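Local coordinates for putative glycosyltransferase (Mannosyltransferase) involved in glycosylating the PBCV-1 major capsid protein (Paramecium bursaria Chlorella virus 1, PDB 2P6W) that is probably a manganese-dependent glycosyltransferase that helps glycosylate the viral major capsid protein, represented here by its nucleotide-sugar-binding N-terminal domain of the GT-A type, at residues S81-N86 with F193-G198; L177-K182 with K189-V194. All blocks are in the same frame, centred on the assembly; numbering follows the deposited sequence.

Both contacts are buried and meet on strand 193-195, the middle strand of a small three-stranded mixed sheet; strand 83-85 (contact 1) runs antiparallel on one flank and strand 179-180 (contact 2) parallel on the other. Phe193 and Val194 belong to both. Contact 1 lies nearer the centre of the chain, is the larger, and ends in charge: two of its residues hold the manganese. Contact 2 is mostly apolar, with one backbone hydrogen bond between its segments. The two meet at His195 and Asn178, where ND1 of His195 lies 2.7 Å from OD1 of Asn178, a probable hydrogen bond that carries contact 2 into the second shell of the metal site.

Contact 1. Residues S81-N86 with F193-G198; sequences SDVYVN and FVHMCG. With MN (manganese (II) ion), chain B.
Tyr84 lays its ring over Val194 where two antiparallel strands lead into the manganese site of this GT-A-type domain, Asp82 belonging to its DxD motif with Asp80. The CB of Val194 stands 3.8 Å from the centroid of the Tyr84 ring, a CH-pi contact offset toward the rim. CG of Tyr84 sits between its backbone N and carbonyl carbon (chi1 64°), which folds the ring over so that Val194 fills the hollow beneath while CG of Met196 abuts the ring's edge. The other sheet face carries Val83, Val85, Phe193 and His195. There CG2 of Val85 meets the edge of the Phe193 ring in its plane, and CG2 of Val83 sits over one face of the His195 imidazole, 3.9 Å from its centroid. Tyr84 and Val194 exchange two backbone hydrogen bonds; a third, from Met196 N to Asp82 O (2.8 Å), holds the loops together beyond the ladder, beside the metal. Helices 20-36 and 201-210 cover the Tyr84 and Met196 side, and Asp80 is the third protein ligand. The Asp82 carboxylate and the imidazole lie side by side, nearly coplanar (17°), and converge on manganese, with Asp82 OD2 at 2.1 Å and His195 NE2 at 2.3 Å.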
# COMPACT_ATOMS: atom_id res chain seq x y z
N SER A 81 2.37 6.41 2.28
CA SER A 81 3.35 7.04 3.16
C SER A 81 2.81 7.30 4.57
O SER A 81 3.58 7.67 5.48
CB SER A 81 3.88 8.34 2.55
OG SER A 81 2.80 9.22 2.23
N ASP A 82 1.52 7.07 4.77
CA ASP A 82 0.92 7.19 6.10
C ASP A 82 0.76 5.79 6.76
O ASP A 82 0.04 5.62 7.74
CB ASP A 82 -0.39 7.95 6.03
CG ASP A 82 -1.23 7.56 4.82
OD1 ASP A 82 -1.15 8.26 3.78
OD2 ASP A 82 -1.96 6.57 4.90
N VAL A 83 1.48 4.80 6.23
CA VAL A 83 1.52 3.46 6.83
C VAL A 83 2.92 3.24 7.42
O VAL A 83 3.91 3.63 6.82
CB VAL A 83 1.20 2.36 5.78
CG1 VAL A 83 1.47 0.99 6.36
CG2 VAL A 83 -0.25 2.46 5.31
N TYR A 84 3.01 2.62 8.60
CA TYR A 84 4.35 2.30 9.10
C TYR A 84 4.42 0.87 9.63
O TYR A 84 3.40 0.20 9.74
CB TYR A 84 4.80 3.29 10.17
CG TYR A 84 3.96 3.27 11.42
CD1 TYR A 84 4.32 2.50 12.53
CD2 TYR A 84 2.81 4.07 11.52
CE1 TYR A 84 3.55 2.50 13.68
CE2 TYR A 84 2.03 4.08 12.67
CZ TYR A 84 2.40 3.29 13.75
OH TYR A 84 1.64 3.30 14.90
N VAL A 85 5.63 0.43 9.91
CA VAL A 85 5.84 -0.88 10.47
C VAL A 85 5.80 -0.76 11.99
O VAL A 85 6.57 0.02 12.58
CB VAL A 85 7.19 -1.47 10.00
CG1 VAL A 85 7.48 -2.76 10.72
CG2 VAL A 85 7.16 -1.71 8.47
N ASN A 86 4.91 -1.51 12.62
CA ASN A 86 4.83 -1.57 14.09
C ASN A 86 6.16 -2.06 14.69
O ASN A 86 6.54 -3.21 14.46
CB ASN A 86 3.70 -2.53 14.47
CG ASN A 86 3.58 -2.75 15.97
OD1 ASN A 86 4.19 -2.04 16.78
ND2 ASN A 86 2.78 -3.74 16.36
N PHE A 193 1.52 -3.82 9.83
CA PHE A 193 1.37 -2.51 9.16
C PHE A 193 0.24 -1.69 9.79
O PHE A 193 -0.91 -2.11 9.81
CB PHE A 193 1.11 -2.70 7.65
CG PHE A 193 2.23 -3.40 6.94
CD1 PHE A 193 3.55 -2.98 7.13
CD2 PHE A 193 1.99 -4.47 6.08
CE1 PHE A 193 4.61 -3.61 6.47
CE2 PHE A 193 3.03 -5.10 5.43
CZ PHE A 193 4.35 -4.67 5.63
N VAL A 194 0.61 -0.52 10.31
CA VAL A 194 -0.33 0.35 10.99
C VAL A 194 -0.64 1.53 10.06
O VAL A 194 0.27 2.17 9.53
CB VAL A 194 0.25 0.86 12.32
CG1 VAL A 194 -0.73 1.81 13.00
CG2 VAL A 194 0.58 -0.32 13.25
N HIS A 195 -1.91 1.83 9.84
CA HIS A 195 -2.28 2.76 8.79
C HIS A 195 -2.94 4.02 9.38
O HIS A 195 -4.02 3.94 9.95
CB HIS A 195 -3.18 2.05 7.78
CG HIS A 195 -3.61 2.89 6.62
ND1 HIS A 195 -4.49 2.43 5.65
CD2 HIS A 195 -3.28 4.16 6.26
CE1 HIS A 195 -4.68 3.38 4.75
NE2 HIS A 195 -3.96 4.44 5.09
N MET A 196 -2.25 5.15 9.31
CA MET A 196 -2.80 6.41 9.83
C MET A 196 -3.76 7.05 8.82
O MET A 196 -3.54 8.16 8.33
CB MET A 196 -1.65 7.38 10.18
CG MET A 196 -0.65 6.85 11.21
SD MET A 196 0.69 8.05 11.48
CE MET A 196 1.47 8.04 9.86
N CYS A 197 -4.85 6.34 8.55
CA CYS A 197 -5.76 6.71 7.47
C CYS A 197 -6.67 7.87 7.85
O CYS A 197 -7.21 7.90 8.96
CB CYS A 197 -6.59 5.48 7.13
SG CYS A 197 -7.60 5.63 5.66
N GLY A 198 -6.80 8.84 6.94
CA GLY A 198 -7.81 9.90 7.07
C GLY A 198 -7.46 11.05 7.99
O GLY A 198 -8.27 11.97 8.18
MN MN B . -3.51 6.15 3.59

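Contact 2. Residues L177-K182 with K189-V194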
# COMPACT_ATOMS: atom_id res chain seq x y z
N LEU A 177 -2.45 -6.38 8.70
CA LEU A 177 -1.76 -5.87 7.51
C LEU A 177 -2.24 -4.52 6.95
O LEU A 177 -1.59 -3.93 6.09
CB LEU A 177 -1.71 -6.93 6.40
CG LEU A 177 -0.85 -8.14 6.79
CD1 LEU A 177 -1.13 -9.31 5.87
CD2 LEU A 177 0.66 -7.83 6.79
N ASN A 178 -3.39 -4.04 7.42
CA ASN A 178 -3.83 -2.69 7.05
C ASN A 178 -4.60 -2.16 8.24
O ASN A 178 -5.81 -1.91 8.18
CB ASN A 178 -4.66 -2.71 5.77
CG ASN A 178 -4.89 -1.31 5.20
OD1 ASN A 178 -4.61 -0.29 5.85
ND2 ASN A 178 -5.39 -1.25 3.95
N CYS A 179 -3.89 -2.05 9.36
CA CYS A 179 -4.53 -1.78 10.63
C CYS A 179 -4.76 -0.29 10.83
O CYS A 179 -3.91 0.43 11.38
CB CYS A 179 -3.72 -2.41 11.78
SG CYS A 179 -4.64 -2.29 13.33
N ILE A 180 -5.91 0.17 10.34
CA ILE A 180 -6.30 1.57 10.45
C ILE A 180 -6.39 1.98 11.92
O ILE A 180 -7.09 1.35 12.71
CB ILE A 180 -7.64 1.81 9.70
CG1 ILE A 180 -7.44 1.60 8.18
CG2 ILE A 180 -8.18 3.21 9.98
CD1 ILE A 180 -8.73 1.59 7.38
N VAL A 181 -5.63 3.02 12.29
CA VAL A 181 -5.46 3.33 13.71
C VAL A 181 -6.75 3.71 14.41
O VAL A 181 -7.03 3.20 15.48
CB VAL A 181 -4.40 4.42 13.94
CG1 VAL A 181 -4.55 5.52 12.95
CG2 VAL A 181 -4.50 4.98 15.37
N LYS A 182 -7.54 4.59 13.81
CA LYS A 182 -8.76 5.03 14.49
C LYS A 182 -9.85 3.95 14.55
O LYS A 182 -10.67 3.94 15.48
CB LYS A 182 -9.30 6.32 13.86
CG LYS A 182 -8.50 7.55 14.33
CD LYS A 182 -8.97 8.81 13.67
CE LYS A 182 -8.42 10.05 14.37
NZ LYS A 182 -9.06 11.31 13.87
N LYS A 189 -1.45 -2.69 18.55
CA LYS A 189 -0.36 -3.34 19.29
C LYS A 189 0.22 -4.58 18.59
O LYS A 189 1.43 -4.82 18.67
CB LYS A 189 -0.84 -3.71 20.72
CG LYS A 189 -1.88 -4.84 20.79
CD LYS A 189 -2.42 -5.08 22.21
CE LYS A 189 -3.30 -6.32 22.26
NZ LYS A 189 -4.10 -6.41 23.53
N ASP A 190 -0.64 -5.37 17.95
CA ASP A 190 -0.24 -6.65 17.38
C ASP A 190 -0.12 -6.62 15.87
O ASP A 190 0.14 -7.66 15.25
CB ASP A 190 -1.23 -7.74 17.80
CG ASP A 190 -1.12 -8.11 19.28
OD1 ASP A 190 -0.01 -7.97 19.86
OD2 ASP A 190 -2.14 -8.53 19.84
N ALA A 191 -0.31 -5.44 15.27
CA ALA A 191 -0.27 -5.34 13.81
C ALA A 191 1.15 -5.42 13.28
O ALA A 191 2.11 -5.23 14.03
CB ALA A 191 -0.93 -4.02 13.37
N LEU A 192 1.29 -5.69 11.99
CA LEU A 192 2.56 -5.47 11.30
C LEU A 192 2.52 -4.07 10.68
O LEU A 192 3.39 -3.26 10.96
CB LEU A 192 2.79 -6.51 10.21
CG LEU A 192 4.07 -6.29 9.39
CD1 LEU A 192 5.33 -6.31 10.28
CD2 LEU A 192 4.13 -7.37 8.27
N PHE A 193 1.52 -3.82 9.83
CA PHE A 193 1.37 -2.51 9.16
C PHE A 193 0.24 -1.69 9.79
O PHE A 193 -0.91 -2.11 9.81
CB PHE A 193 1.11 -2.70 7.65
CG PHE A 193 2.23 -3.40 6.94
CD1 PHE A 193 3.55 -2.98 7.13
CD2 PHE A 193 1.99 -4.47 6.08
CE1 PHE A 193 4.61 -3.61 6.47
CE2 PHE A 193 3.03 -5.10 5.43
CZ PHE A 193 4.35 -4.67 5.63
N VAL A 194 0.61 -0.52 10.31
CA VAL A 194 -0.33 0.35 10.99
C VAL A 194 -0.64 1.53 10.06
O VAL A 194 0.27 2.17 9.53
CB VAL A 194 0.25 0.86 12.32
CG1 VAL A 194 -0.73 1.81 13.00
CG2 VAL A 194 0.58 -0.32 13.25
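Leu177, Cys179 and Phe193 bury the most surface here, where strand 179-180 runs parallel to strand 193-195 at the edge of the small mixed sheet. The CB of Leu177 points away from the other segment, yet CD2 at the end of the side chain turns back to touch CD2 of Phe193 (3.7 Å) and CD2 of Leu192 (3.8 Å). Leu177 and Phe193 cross at a slant, CD2 of the leucine lying on the side of the ring that Leu192 covers with CG above the centre. Rotation of Phe193 about CA-CB (chi1 -62°) sets CG opposite its own carbonyl carbon and turns the ring so that Leu177 O lies at its edge, in plane. The backbones bring CB of Phe193 to 3.4 Å from Leu177 O. Leu77 and Leu79 of strand 75-79 touch the same phenyl, tying the contact to the main sheet. Cys179 N donates to Phe193 O (3.0 Å, 163° at the hydrogen). CB of Cys179 packs on CB of Ala191 at 3.6 Å, with SG a little farther off. Next to Cys179, Asn178 holds the manganese ligand His195 through OD1, as a second-shell residue. The chemistry is hydrophobic around one directional backbone bond, with a polar cost: Leu177 O is buried without a hydrogen-bonding partner, and its nearest neighbours across the contact, CB and CD2 of Phe193, cannot replace a donor.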